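Local coordinates for protein 3,4-dihydroxy-2-butanone 4-phosphate synthase (Acinetobacter baumannii, PDB 6MNZ) that probably converts D-ribulose 5-phosphate to formate and 3,4-dihydroxy-2-butanone 4-phosphate, a step of riboflavin biosynthesis that depends on magnesium or manganese, at residues T248-H253 against E340-L345; T216-F221 against D268-W273; L70-D75 against F85-E90; I35-V40 against A159-E164. All coordinates share one frame; numbering follows the deposited sequence.

Contact 1: residues T248-H253 against E340-L345; sequences TTVRVH and EKMKLL. With SO4 (sulfate ion), chain D.
Val250 and Met342 make the tight part of this parallel strand pair, with Val250 CG2 3.5 Å from Met342 CG. On the same face Val250 CB meets Leu344 CD2 at 3.8 Å, the two side chains running alongside each other. The backbones close the ladder: Val250 N bonds Lys343 O at 2.9 Å, and Leu345 N bonds Val250 O at the same length. Two further bonds, Lys343 N to Thr248 O and Thr248 N to Lys341 O, extend it toward Glu340.

The opposite face is more accessible to solvent. Packing persists there at one point: with OG1 beside the backbone N (chi1 -52°), Thr249 CG2 is anti to that N and reaches Leu345 CD2 at 3.5 Å. The loose part is the extended Lys343 chain, its CD 3.9 Å from Thr249 OG1, and the exposed Lys341 at the margin. Beyond the ladder, the Arg251 guanidinium receives a sulfate, probably from the crystallisation liquor, at its edge: NH1 and NH2 both bond O1, at 3.2 and 3.1 Å.

Within the GTP cyclohydrolase II-like part, helix 320-336 packs through Leu334 on Val250 and Met342, and strands 290-292 and 362-365 flank the pair in the mixed sheet.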
loop_
_atom_site.group_PDB
_atom_site.type_symbol
_atom_site.label_atom_id
_atom_site.label_comp_id
_atom_site.label_asym_id
_atom_site.label_seq_id
_atom_site.Cartn_x
_atom_site.Cartn_y
_atom_site.Cartn_z
ATOM N N THR A 248 -9.177 -1.688 35.372
ATOM C CA THR A 248 -9.352 -0.914 34.151
ATOM C C THR A 248 -10.207 -1.706 33.173
ATOM O O THR A 248 -9.998 -2.911 32.995
ATOM C CB THR A 248 -7.999 -0.570 33.525
ATOM O OG1 THR A 248 -7.163 0.060 34.506
ATOM C CG2 THR A 248 -8.176 0.367 32.344
ATOM N N THR A 249 -11.233 -1.055 32.632
ATOM C CA THR A 249 -12.048 -1.637 31.574
ATOM C C THR A 249 -11.348 -1.451 30.233
ATOM O O THR A 249 -10.983 -0.328 29.868
ATOM C CB THR A 249 -13.431 -0.990 31.551
ATOM O OG1 THR A 249 -14.008 -1.043 32.861
ATOM C CG2 THR A 249 -14.344 -1.707 30.564
ATOM N N VAL A 250 -11.087 -2.557 29.538
ATOM C CA VAL A 250 -10.075 -2.603 28.491
ATOM C C VAL A 250 -10.700 -3.169 27.225
ATOM O O VAL A 250 -11.504 -4.104 27.280
ATOM C CB VAL A 250 -8.855 -3.444 28.917
ATOM C CG1 VAL A 250 -7.876 -3.582 27.762
ATOM C CG2 VAL A 250 -8.183 -2.814 30.122
ATOM N N ARG A 251 -10.301 -2.618 26.079
ATOM C CA ARG A 251 -10.483 -3.279 24.792
ATOM C C ARG A 251 -9.240 -3.061 23.946
ATOM O O ARG A 251 -8.902 -1.918 23.623
ATOM C CB ARG A 251 -11.719 -2.747 24.067
ATOM C CG ARG A 251 -11.903 -3.324 22.673
ATOM C CD ARG A 251 -13.329 -3.797 22.450
ATOM N NE ARG A 251 -13.508 -4.380 21.122
ATOM C CZ ARG A 251 -13.482 -5.684 20.858
ATOM N NH1 ARG A 251 -13.393 -6.574 21.839
ATOM N NH2 ARG A 251 -13.637 -6.103 19.610
ATOM N N VAL A 252 -8.601 -4.153 23.544
ATOM C CA VAL A 252 -7.679 -4.135 22.414
ATOM C C VAL A 252 -8.467 -4.270 21.118
ATOM O O VAL A 252 -9.294 -5.177 20.970
ATOM C CB VAL A 252 -6.638 -5.258 22.549
ATOM C CG1 VAL A 252 -5.868 -5.430 21.248
ATOM C CG2 VAL A 252 -5.695 -4.960 23.702
ATOM N N HIS A 253 -8.178 -3.394 20.156
ATOM C CA HIS A 253 -9.089 -3.112 19.052
ATOM C C HIS A 253 -8.326 -3.159 17.737
ATOM O O HIS A 253 -7.398 -2.371 17.528
ATOM C CB HIS A 253 -9.756 -1.748 19.227
ATOM C CG HIS A 253 -11.060 -1.626 18.506
ATOM N ND1 HIS A 253 -12.096 -2.510 18.716
ATOM C CD2 HIS A 253 -11.404 -0.899 17.419
ATOM C CE1 HIS A 253 -13.051 -2.282 17.834
ATOM N NE2 HIS A 253 -12.679 -1.269 17.077
ATOM N N GLU A 340 -3.102 -3.566 35.857
ATOM C CA GLU A 340 -2.779 -4.787 36.586
ATOM C C GLU A 340 -3.953 -5.745 36.728
ATOM O O GLU A 340 -3.721 -6.948 36.893
ATOM C CB GLU A 340 -2.246 -4.451 37.989
ATOM C CG GLU A 340 -1.536 -5.610 38.681
ATOM C CD GLU A 340 -1.106 -5.275 40.097
ATOM O OE1 GLU A 340 -0.911 -6.215 40.896
ATOM O OE2 GLU A 340 -0.980 -4.074 40.417
ATOM N N LYS A 341 -5.192 -5.267 36.639
ATOM C CA LYS A 341 -6.367 -6.124 36.715
ATOM C C LYS A 341 -7.438 -5.534 35.814
ATOM O O LYS A 341 -7.746 -4.342 35.916
ATOM C CB LYS A 341 -6.885 -6.231 38.154
ATOM C CG LYS A 341 -5.971 -6.996 39.102
ATOM C CD LYS A 341 -6.543 -7.033 40.513
ATOM C CE LYS A 341 -5.534 -7.577 41.512
ATOM N NZ LYS A 341 -6.044 -7.530 42.912
ATOM N N MET A 342 -8.000 -6.360 34.933
ATOM C CA MET A 342 -8.716 -5.877 33.762
ATOM C C MET A 342 -10.158 -6.357 33.802
ATOM O O MET A 342 -10.439 -7.493 34.192
ATOM C CB MET A 342 -8.071 -6.352 32.456
ATOM C CG MET A 342 -6.902 -5.502 31.988
ATOM S SD MET A 342 -6.349 -5.935 30.327
ATOM C CE MET A 342 -5.695 -7.588 30.569
ATOM N N LYS A 343 -11.021 -5.573 33.165
ATOM C CA LYS A 343 -12.358 -6.008 32.767
ATOM C C LYS A 343 -12.438 -5.922 31.246
ATOM O O LYS A 343 -12.567 -4.831 30.684
ATOM C CB LYS A 343 -13.418 -5.147 33.446
ATOM C CG LYS A 343 -14.763 -5.100 32.744
ATOM C CD LYS A 343 -15.789 -4.393 33.620
ATOM C CE LYS A 343 -16.891 -3.743 32.799
ATOM N NZ LYS A 343 -17.850 -2.999 33.662
ATOM N N LEU A 344 -12.252 -7.060 30.581
ATOM C CA LEU A 344 -12.107 -7.079 29.132
ATOM C C LEU A 344 -13.474 -6.990 28.466
ATOM O O LEU A 344 -14.375 -7.781 28.768
ATOM C CB LEU A 344 -11.390 -8.348 28.673
ATOM C CG LEU A 344 -9.898 -8.490 28.973
ATOM C CD1 LEU A 344 -9.344 -9.740 28.299
ATOM C CD2 LEU A 344 -9.121 -7.263 28.533
ATOM N N LEU A 345 -13.567 -6.142 27.445
ATOM C CA LEU A 345 -14.738 -6.073 26.588
ATOM C C LEU A 345 -14.613 -6.961 25.354
ATOM O O LEU A 345 -15.333 -6.749 24.372
ATOM C CB LEU A 345 -14.990 -4.624 26.167
ATOM C CG LEU A 345 -14.998 -3.604 27.308
ATOM C CD1 LEU A 345 -15.493 -2.253 26.813
ATOM C CD2 LEU A 345 -15.849 -4.097 28.469
HETATM S S SO4 D . -14.812 -9.420 19.979
HETATM O O1 SO4 D . -13.371 -9.183 19.957
HETATM O O2 SO4 D . -15.333 -9.127 21.312
HETATM O O3 SO4 D . -15.461 -8.557 18.997
HETATM O O4 SO4 D . -15.076 -10.818 19.652
#

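Contact 2: residues T216-F221 against D268-W273; sequences TEYGSF and DGEPAW
Tyr218 lays one ring face over Gly269, and this pair accounts for more than half of the buried surface. Gly269 CA stands 4.1 Å from the ring centroid and only 7° off the ring normal, the geometry of a CH-pi contact. With no side chain at Gly269, the ring can settle on the backbone itself, CD2 coming to 3.8 Å from Gly269 C. Tyr218 CG is anti to the carbonyl carbon (chi1 -40°), which carries the ring across to this position. The chain of Glu270 then crosses the ring obliquely, CG 4.1 Å from CE2, while its carboxylate forms a salt bridge with Lys266.

Tyr218 sits at the bend of a beta hairpin joining strands 206-215 and 220-228 in the GTP cyclohydrolase II-like part of the chain. Thr216 N bonds Gly219 O across the bend, the return bond from Gly219 N is weak, and Phe221 pairs with Ile214 where the strands resume.

Phe221 takes a different approach, meeting the other segment with its ring edge. Ala272 CB lies near the ring plane, 4.0 Å from CZ, and Gly269 O is at the same edge, 4.3 Å from CZ. No hydrogen bond joins the two segments, so the evidence is of packing alone. Next to the contact, Leu261 of the second subunit packs on Thr216 and Tyr218.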
loop_
_atom_site.group_PDB
_atom_site.type_symbol
_atom_site.label_atom_id
_atom_site.label_comp_id
_atom_site.label_asym_id
_atom_site.label_seq_id
_atom_site.Cartn_x
_atom_site.Cartn_y
_atom_site.Cartn_z
ATOM N N THR A 216 -13.952 14.524 22.851
ATOM C CA THR A 216 -14.749 13.603 22.060
ATOM C C THR A 216 -16.216 13.724 22.450
ATOM O O THR A 216 -16.551 14.143 23.561
ATOM C CB THR A 216 -14.274 12.159 22.255
ATOM O OG1 THR A 216 -12.843 12.113 22.194
ATOM C CG2 THR A 216 -14.847 11.261 21.186
ATOM N N GLU A 217 -17.081 13.191 21.584
ATOM C CA GLU A 217 -18.499 13.105 21.905
ATOM C C GLU A 217 -18.782 12.160 23.065
ATOM O O GLU A 217 -19.866 12.236 23.655
ATOM C CB GLU A 217 -19.286 12.657 20.672
ATOM C CG GLU A 217 -19.007 13.489 19.431
ATOM C CD GLU A 217 -20.213 13.611 18.514
ATOM O OE1 GLU A 217 -21.324 13.210 18.919
ATOM O OE2 GLU A 217 -20.044 14.092 17.375
ATOM N N TYR A 218 -17.889 11.205 23.336
ATOM C CA TYR A 218 -17.996 10.422 24.561
ATOM C C TYR A 218 -17.429 11.164 25.762
ATOM O O TYR A 218 -17.830 10.891 26.899
ATOM C CB TYR A 218 -17.277 9.081 24.402
ATOM C CG TYR A 218 -17.462 8.435 23.050
ATOM C CD1 TYR A 218 -16.438 8.445 22.113
ATOM C CD2 TYR A 218 -18.587 7.669 22.774
ATOM C CE1 TYR A 218 -16.589 7.838 20.884
ATOM C CE2 TYR A 218 -18.746 7.049 21.548
ATOM C CZ TYR A 218 -17.730 7.117 20.616
ATOM O OH TYR A 218 -17.893 6.553 19.373
ATOM N N GLY A 219 -16.471 12.045 25.544
ATOM C CA GLY A 219 -15.878 12.804 26.625
ATOM C C GLY A 219 -14.450 13.190 26.279
ATOM O O GLY A 219 -14.094 13.301 25.106
ATOM N N SER A 220 -13.650 13.374 27.324
ATOM C CA SER A 220 -12.244 13.721 27.186
ATOM C C SER A 220 -11.384 12.489 27.426
ATOM O O SER A 220 -11.601 11.746 28.387
ATOM C CB SER A 220 -11.859 14.827 28.171
ATOM O OG SER A 220 -12.657 15.982 27.974
ATOM N N PHE A 221 -10.385 12.299 26.570
ATOM C CA PHE A 221 -9.456 11.188 26.685
ATOM C C PHE A 221 -8.029 11.718 26.731
ATOM O O PHE A 221 -7.728 12.790 26.200
ATOM C CB PHE A 221 -9.613 10.205 25.518
ATOM C CG PHE A 221 -10.812 9.312 25.638
ATOM C CD1 PHE A 221 -11.950 9.559 24.890
ATOM C CD2 PHE A 221 -10.786 8.204 26.465
ATOM C CE1 PHE A 221 -13.017 8.685 24.920
ATOM C CE2 PHE A 221 -11.867 7.345 26.528
ATOM C CZ PHE A 221 -12.978 7.578 25.742
ATOM N N ASP A 268 -17.965 0.432 22.268
ATOM C CA ASP A 268 -16.814 0.376 23.159
ATOM C C ASP A 268 -16.339 1.747 23.613
ATOM O O ASP A 268 -15.932 1.893 24.771
ATOM C CB ASP A 268 -15.653 -0.349 22.469
ATOM C CG ASP A 268 -14.386 -0.346 23.300
ATOM O OD1 ASP A 268 -13.318 -0.662 22.737
ATOM O OD2 ASP A 268 -14.481 -0.204 24.536
ATOM N N GLY A 269 -16.508 2.777 22.783
ATOM C CA GLY A 269 -16.241 4.130 23.233
ATOM C C GLY A 269 -17.104 4.555 24.404
ATOM O O GLY A 269 -16.652 5.312 25.268
ATOM N N GLU A 270 -18.331 4.048 24.483
ATOM C CA GLU A 270 -19.234 4.503 25.533
ATOM C C GLU A 270 -18.908 3.805 26.850
ATOM O O GLU A 270 -18.740 4.477 27.873
ATOM C CB GLU A 270 -20.699 4.274 25.153
ATOM C CG GLU A 270 -21.007 4.378 23.668
ATOM C CD GLU A 270 -22.472 4.128 23.369
ATOM O OE1 GLU A 270 -23.321 4.536 24.190
ATOM O OE2 GLU A 270 -22.764 3.386 22.406
ATOM N N PRO A 271 -18.695 2.481 26.855
ATOM C CA PRO A 271 -18.343 1.821 28.118
ATOM C C PRO A 271 -17.012 2.271 28.706
ATOM O O PRO A 271 -16.547 1.656 29.665
ATOM C CB PRO A 271 -18.295 0.333 27.730
ATOM C CG PRO A 271 -19.238 0.220 26.586
ATOM C CD PRO A 271 -19.064 1.505 25.814
ATOM N N ALA A 272 -16.287 3.148 28.024
ATOM C CA ALA A 272 -15.159 3.852 28.624
ATOM C C ALA A 272 -15.567 5.094 29.417
ATOM O O ALA A 272 -14.897 6.122 29.249
ATOM C CB ALA A 272 -14.140 4.215 27.546
ATOM N N TRP A 273 -16.819 5.164 29.852
ATOM C CA TRP A 273 -17.235 6.130 30.873
ATOM C C TRP A 273 -16.131 7.118 31.243
ATOM O O TRP A 273 -16.266 8.324 31.036
ATOM C CB TRP A 273 -17.714 5.409 32.134
ATOM C CG TRP A 273 -16.768 4.378 32.635
ATOM C CD1 TRP A 273 -16.803 3.050 32.349
ATOM C CD2 TRP A 273 -15.834 4.523 33.714
ATOM N NE1 TRP A 273 -15.793 2.399 33.009
ATOM C CE2 TRP A 273 -15.197 3.277 33.875
ATOM C CE3 TRP A 273 -15.377 5.612 34.461
ATOM C CZ2 TRP A 273 -14.189 3.069 34.815
ATOM C CZ3 TRP A 273 -14.367 5.406 35.387
ATOM C CH2 TRP A 273 -13.793 4.142 35.561
#

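Contact 3: residues L70-D75 against F85-E90; sequences LPLMVD and FTLSIE
Leu70 overlaps Leu87 through its CD2 methyl, which lies 3.5 Å from Leu87 CD2 as the two side chains cross. Its first torsion sets CG anti to the backbone N (chi1 -177°), and the branched end also meets the Glu90 carboxylate, which comes from the opposite direction. That is contact between methyls and carboxylate oxygens, not a polar bond.

Leu87 is gripped on its other branch as well. Leu72 CD2 touches Leu87 CD1 at 3.6 Å and continues to Phe85 CB at 4.0 Å, so Leu72 spans two residues of 85-90. Between the two leucine contacts the Pro71 carbonyl faces Leu87, O to CG 3.5 Å. The same oxygen accepts the one hydrogen bond across the segments, from Ser88 N, which is straight (167°) but long at 3.4 Å and therefore weak.

Met73 closes the more exposed side. Its CB lies 3.5 Å from Ser88 N, and CG lies 3.5 Å from Leu87 O. The side chain thus runs along the backbone at Leu87 and Ser88, and its sulfur is also beside that carbonyl.

Leu72 additionally packs on Gln76 of the second subunit, while Leu87 rests on Pro129 of strand 127-131. Residues 70-75 and 85-89 belong to the irregular connection after helix 62-68, and Glu90 starts strand 90-91. Phe85 touches Arg140, a predicted D-ribulose 5-phosphate binding residue, so the Phe85 end of the contact lies beside the predicted substrate site of the DHBP synthase domain.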
loop_
_atom_site.group_PDB
_atom_site.type_symbol
_atom_site.label_atom_id
_atom_site.label_comp_id
_atom_site.label_asym_id
_atom_site.label_seq_id
_atom_site.Cartn_x
_atom_site.Cartn_y
_atom_site.Cartn_z
ATOM N N LEU A 70 23.022 -5.639 -1.862
ATOM C CA LEU A 70 22.342 -6.835 -2.360
ATOM C C LEU A 70 20.835 -6.627 -2.294
ATOM O O LEU A 70 20.237 -6.757 -1.212
ATOM C CB LEU A 70 22.751 -8.059 -1.551
ATOM C CG LEU A 70 22.170 -9.400 -1.993
ATOM C CD1 LEU A 70 22.574 -9.714 -3.426
ATOM C CD2 LEU A 70 22.620 -10.502 -1.047
ATOM N N PRO A 71 20.175 -6.342 -3.429
ATOM C CA PRO A 71 18.759 -5.951 -3.369
ATOM C C PRO A 71 17.798 -7.109 -3.586
ATOM O O PRO A 71 18.189 -8.162 -4.099
ATOM C CB PRO A 71 18.644 -4.912 -4.489
ATOM C CG PRO A 71 19.647 -5.367 -5.510
ATOM C CD PRO A 71 20.752 -6.097 -4.765
ATOM N N LEU A 72 16.506 -6.817 -3.447
ATOM C CA LEU A 72 15.473 -7.745 -3.883
ATOM C C LEU A 72 15.503 -7.902 -5.397
ATOM O O LEU A 72 15.613 -6.920 -6.137
ATOM C CB LEU A 72 14.095 -7.257 -3.442
ATOM C CG LEU A 72 13.953 -6.776 -1.997
ATOM C CD1 LEU A 72 12.602 -6.105 -1.797
ATOM C CD2 LEU A 72 14.136 -7.927 -1.012
ATOM N N MET A 73 15.357 -9.146 -5.860
ATOM C CA MET A 73 15.466 -9.420 -7.288
ATOM C C MET A 73 14.198 -9.048 -8.050
ATOM O O MET A 73 14.279 -8.706 -9.233
ATOM C CB MET A 73 15.811 -10.892 -7.526
ATOM C CG MET A 73 14.843 -11.895 -6.925
ATOM S SD MET A 73 15.142 -13.564 -7.551
ATOM C CE MET A 73 14.508 -13.412 -9.215
ATOM N N VAL A 74 13.030 -9.101 -7.407
ATOM C CA VAL A 74 11.810 -8.510 -7.950
ATOM C C VAL A 74 11.203 -7.580 -6.909
ATOM O O VAL A 74 11.152 -7.913 -5.720
ATOM C CB VAL A 74 10.788 -9.592 -8.363
ATOM C CG1 VAL A 74 9.583 -8.954 -9.044
ATOM C CG2 VAL A 74 11.440 -10.628 -9.269
ATOM N N ASP A 75 10.735 -6.412 -7.361
ATOM C CA ASP A 75 10.201 -5.388 -6.465
ATOM C C ASP A 75 8.675 -5.338 -6.463
ATOM O O ASP A 75 8.046 -5.642 -5.445
ATOM C CB ASP A 75 10.769 -4.017 -6.853
ATOM C CG ASP A 75 10.660 -3.004 -5.734
ATOM O OD1 ASP A 75 9.532 -2.540 -5.460
ATOM O OD2 ASP A 75 11.672 -2.787 -5.037
ATOM N N PHE A 85 10.307 -12.479 0.085
ATOM C CA PHE A 85 11.392 -11.582 -0.309
ATOM C C PHE A 85 12.634 -12.420 -0.598
ATOM O O PHE A 85 13.563 -12.512 0.205
ATOM C CB PHE A 85 11.646 -10.543 0.778
ATOM C CG PHE A 85 10.395 -10.030 1.428
ATOM C CD1 PHE A 85 9.439 -9.356 0.685
ATOM C CD2 PHE A 85 10.206 -10.162 2.794
ATOM C CE1 PHE A 85 8.315 -8.823 1.293
ATOM C CE2 PHE A 85 9.083 -9.635 3.407
ATOM C CZ PHE A 85 8.134 -8.969 2.655
ATOM N N THR A 86 12.675 -12.976 -1.805
ATOM C CA THR A 86 13.909 -13.508 -2.360
ATOM C C THR A 86 14.805 -12.378 -2.861
ATOM O O THR A 86 14.374 -11.235 -3.038
ATOM C CB THR A 86 13.622 -14.482 -3.505
ATOM O OG1 THR A 86 12.606 -13.938 -4.356
ATOM C CG2 THR A 86 13.165 -15.832 -2.964
ATOM N N LEU A 87 16.090 -12.693 -2.988
ATOM C CA LEU A 87 17.099 -11.747 -3.434
ATOM C C LEU A 87 17.675 -12.185 -4.773
ATOM O O LEU A 87 17.514 -13.330 -5.205
ATOM C CB LEU A 87 18.220 -11.623 -2.397
ATOM C CG LEU A 87 18.112 -10.436 -1.443
ATOM C CD1 LEU A 87 16.729 -10.367 -0.827
ATOM C CD2 LEU A 87 19.176 -10.528 -0.365
ATOM N N SER A 88 18.484 -11.299 -5.355
ATOM C CA SER A 88 19.496 -11.726 -6.309
ATOM C C SER A 88 20.347 -12.841 -5.716
ATOM O O SER A 88 20.643 -12.849 -4.519
ATOM C CB SER A 88 20.381 -10.543 -6.708
ATOM O OG SER A 88 19.683 -9.634 -7.543
ATOM N N ILE A 89 20.598 -13.867 -6.531
ATOM C CA ILE A 89 21.225 -15.082 -6.034
ATOM C C ILE A 89 22.678 -14.797 -5.665
ATOM O O ILE A 89 23.342 -13.938 -6.261
ATOM C CB ILE A 89 21.136 -16.211 -7.076
ATOM C CG1 ILE A 89 19.705 -16.387 -7.584
ATOM C CG2 ILE A 89 21.599 -17.516 -6.468
ATOM C CD1 ILE A 89 19.586 -17.369 -8.749
ATOM N N GLU A 90 23.204 -15.597 -4.744
ATOM C CA GLU A 90 24.451 -15.307 -4.054
ATOM C C GLU A 90 25.484 -16.363 -4.418
ATOM O O GLU A 90 25.161 -17.551 -4.521
ATOM C CB GLU A 90 24.237 -15.277 -2.540
ATOM C CG GLU A 90 24.795 -14.047 -1.847
ATOM C CD GLU A 90 24.371 -12.746 -2.511
ATOM O OE1 GLU A 90 23.367 -12.761 -3.254
ATOM O OE2 GLU A 90 25.150 -11.770 -2.452
#

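Contact 4: residues I35-V40 against A159-E164; sequences IAATHV and ASVICE
Ile35 and Val161 exchange the backbone bonds that define this antiparallel contact. Ile35 N reaches Val161 O at 3.0 Å, and Val161 N returns to Ile35 O at 2.7 Å, making this a hydrogen-bonded pair. Ala36 opposite Ser160 is the adjoining non-hydrogen-bonded pair. A third bond, Ala37 N to Ala159 O at 2.8 Å, comes in from 43° above the carbonyl plane. That tilt fits the change in the chain here: strand pairing gives way to a short 3-10 segment, 37-39, and His39 N bonds back to Ala36 O.

The apolar contacts gather round Val161. Ile35 lies alongside it and points the same way, its CG2 branch 3.7 Å from Val161 CB. Residues from beyond the strand also meet the valine, at its CG2 methyl: with CG1 anti to the backbone N (chi1 -178°), Val161 CG2 is turned anti to the carbonyl carbon and comes 3.8 Å from Ala37 CA. Val40 approaches the same methyl at about a right angle, with 4.0 Å between the two CG2 atoms. Ala37 and Ala159 add a direct methyl contact, CB to CB 3.6 Å.

The hydroxyl of Ser160 is bonded outside the contact, OG to Thr59 OG1. Farther along the same strand is Glu164, predicted to be essential for catalysis.

Strand 160-164 runs between 31-36 and 57-60 in the six-stranded mixed sheet. Met48 of helix 42-52 packs on Val161, and Val112 of helix 101-112 packs on Ala37 and Ala159.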
loop_
_atom_site.group_PDB
_atom_site.type_symbol
_atom_site.label_atom_id
_atom_site.label_comp_id
_atom_site.label_asym_id
_atom_site.label_seq_id
_atom_site.Cartn_x
_atom_site.Cartn_y
_atom_site.Cartn_z
ATOM N N ILE A 35 19.337 -23.251 10.845
ATOM C CA ILE A 35 20.633 -23.259 11.511
ATOM C C ILE A 35 21.239 -21.868 11.402
ATOM O O ILE A 35 21.019 -21.149 10.424
ATOM C CB ILE A 35 21.576 -24.321 10.905
ATOM C CG1 ILE A 35 22.913 -24.339 11.648
ATOM C CG2 ILE A 35 21.791 -24.062 9.416
ATOM C CD1 ILE A 35 23.809 -25.495 11.252
ATOM N N ALA A 36 22.023 -21.496 12.411
ATOM C CA ALA A 36 22.737 -20.228 12.372
ATOM C C ALA A 36 23.700 -20.212 11.194
ATOM O O ALA A 36 24.597 -21.056 11.103
ATOM C CB ALA A 36 23.491 -20.000 13.680
ATOM N N ALA A 37 23.502 -19.256 10.282
ATOM C CA ALA A 37 24.359 -19.156 9.108
ATOM C C ALA A 37 25.830 -19.085 9.491
ATOM O O ALA A 37 26.682 -19.637 8.787
ATOM C CB ALA A 37 23.969 -17.929 8.282
ATOM N N THR A 38 26.131 -18.542 10.671
ATOM C CA THR A 38 27.520 -18.418 11.095
ATOM C C THR A 38 28.131 -19.774 11.430
ATOM O O THR A 38 29.353 -19.937 11.341
ATOM C CB THR A 38 27.614 -17.482 12.299
ATOM O OG1 THR A 38 26.900 -16.272 12.021
ATOM C CG2 THR A 38 29.065 -17.152 12.613
ATOM N N HIS A 39 27.318 -20.731 11.873
ATOM C CA HIS A 39 27.806 -22.053 12.239
ATOM C C HIS A 39 27.549 -23.098 11.159
ATOM O O HIS A 39 27.768 -24.289 11.403
ATOM C CB HIS A 39 27.166 -22.507 13.552
ATOM C CG HIS A 39 27.603 -21.715 14.743
ATOM N ND1 HIS A 39 28.873 -21.804 15.273
ATOM C CD2 HIS A 39 26.933 -20.833 15.521
ATOM C CE1 HIS A 39 28.980 -20.975 16.295
ATOM N NE2 HIS A 39 27.815 -20.377 16.471
ATOM N N VAL A 40 27.125 -22.682 9.964
ATOM C CA VAL A 40 26.757 -23.645 8.933
ATOM C C VAL A 40 28.014 -24.274 8.346
ATOM O O VAL A 40 28.999 -23.583 8.050
ATOM C CB VAL A 40 25.908 -22.975 7.841
ATOM C CG1 VAL A 40 26.771 -22.112 6.936
ATOM C CG2 VAL A 40 25.164 -24.031 7.031
ATOM N N ALA A 159 21.490 -14.190 11.133
ATOM C CA ALA A 159 21.565 -14.891 9.858
ATOM C C ALA A 159 21.381 -16.380 10.101
ATOM O O ALA A 159 22.080 -16.966 10.933
ATOM C CB ALA A 159 22.903 -14.630 9.159
ATOM N N SER A 160 20.501 -16.999 9.320
ATOM C CA SER A 160 20.230 -18.423 9.434
ATOM C C SER A 160 20.117 -19.020 8.041
ATOM O O SER A 160 19.814 -18.326 7.067
ATOM C CB SER A 160 18.944 -18.695 10.220
ATOM O OG SER A 160 17.811 -18.431 9.414
ATOM N N VAL A 161 20.306 -20.334 7.968
ATOM C CA VAL A 161 20.093 -21.099 6.746
ATOM C C VAL A 161 18.875 -21.987 6.952
ATOM O O VAL A 161 18.770 -22.677 7.973
ATOM C CB VAL A 161 21.330 -21.939 6.385
ATOM C CG1 VAL A 161 21.102 -22.689 5.082
ATOM C CG2 VAL A 161 22.568 -21.053 6.291
ATOM N N ILE A 162 17.922 -21.912 6.025
ATOM C CA ILE A 162 16.638 -22.579 6.191
ATOM C C ILE A 162 16.288 -23.336 4.918
ATOM O O ILE A 162 16.665 -22.941 3.810
ATOM C CB ILE A 162 15.517 -21.581 6.561
ATOM C CG1 ILE A 162 15.196 -20.657 5.383
ATOM C CG2 ILE A 162 15.922 -20.765 7.779
ATOM C CD1 ILE A 162 14.088 -19.666 5.676
ATOM N N CYS A 163 15.562 -24.439 5.089
ATOM C CA CYS A 163 15.237 -25.342 3.992
ATOM C C CYS A 163 13.907 -26.012 4.301
ATOM O O CYS A 163 13.750 -26.609 5.370
ATOM C CB CYS A 163 16.340 -26.391 3.802
ATOM S SG CYS A 163 16.226 -27.376 2.285
ATOM N N GLU A 164 13.003 -26.013 3.324
ATOM C CA GLU A 164 11.698 -26.633 3.515
ATOM C C GLU A 164 11.838 -28.144 3.660
ATOM O O GLU A 164 12.626 -28.783 2.958
ATOM C CB GLU A 164 10.778 -26.308 2.339
ATOM C CG GLU A 164 10.467 -24.833 2.171
ATOM C CD GLU A 164 11.441 -24.133 1.246
ATOM O OE1 GLU A 164 12.624 -24.533 1.227
ATOM O OE2 GLU A 164 10.977 -23.358 0.383
#

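The four contacts fall into two groups, one in each family region. Contacts 1 and 2, with centres about 14 Å apart, meet directly: Asp268 lies against Arg251 and Leu345, and Pro271 also touches Leu345. Contacts 3 and 4 have centres about 18 Å apart and nearest atoms about 9 Å apart; along the chain, contact 3 falls between the two segments of contact 4. Both lie near the predicted active site, Phe85 about 3 Å from Arg140 and Ser160 about 8 Å from His143, measured between side chains. The sulfate of contact 1 belongs to the other region, whose contacts lie 41 to 50 Å away, centre to centre. Contacts 2 and 3 each touch the second subunit.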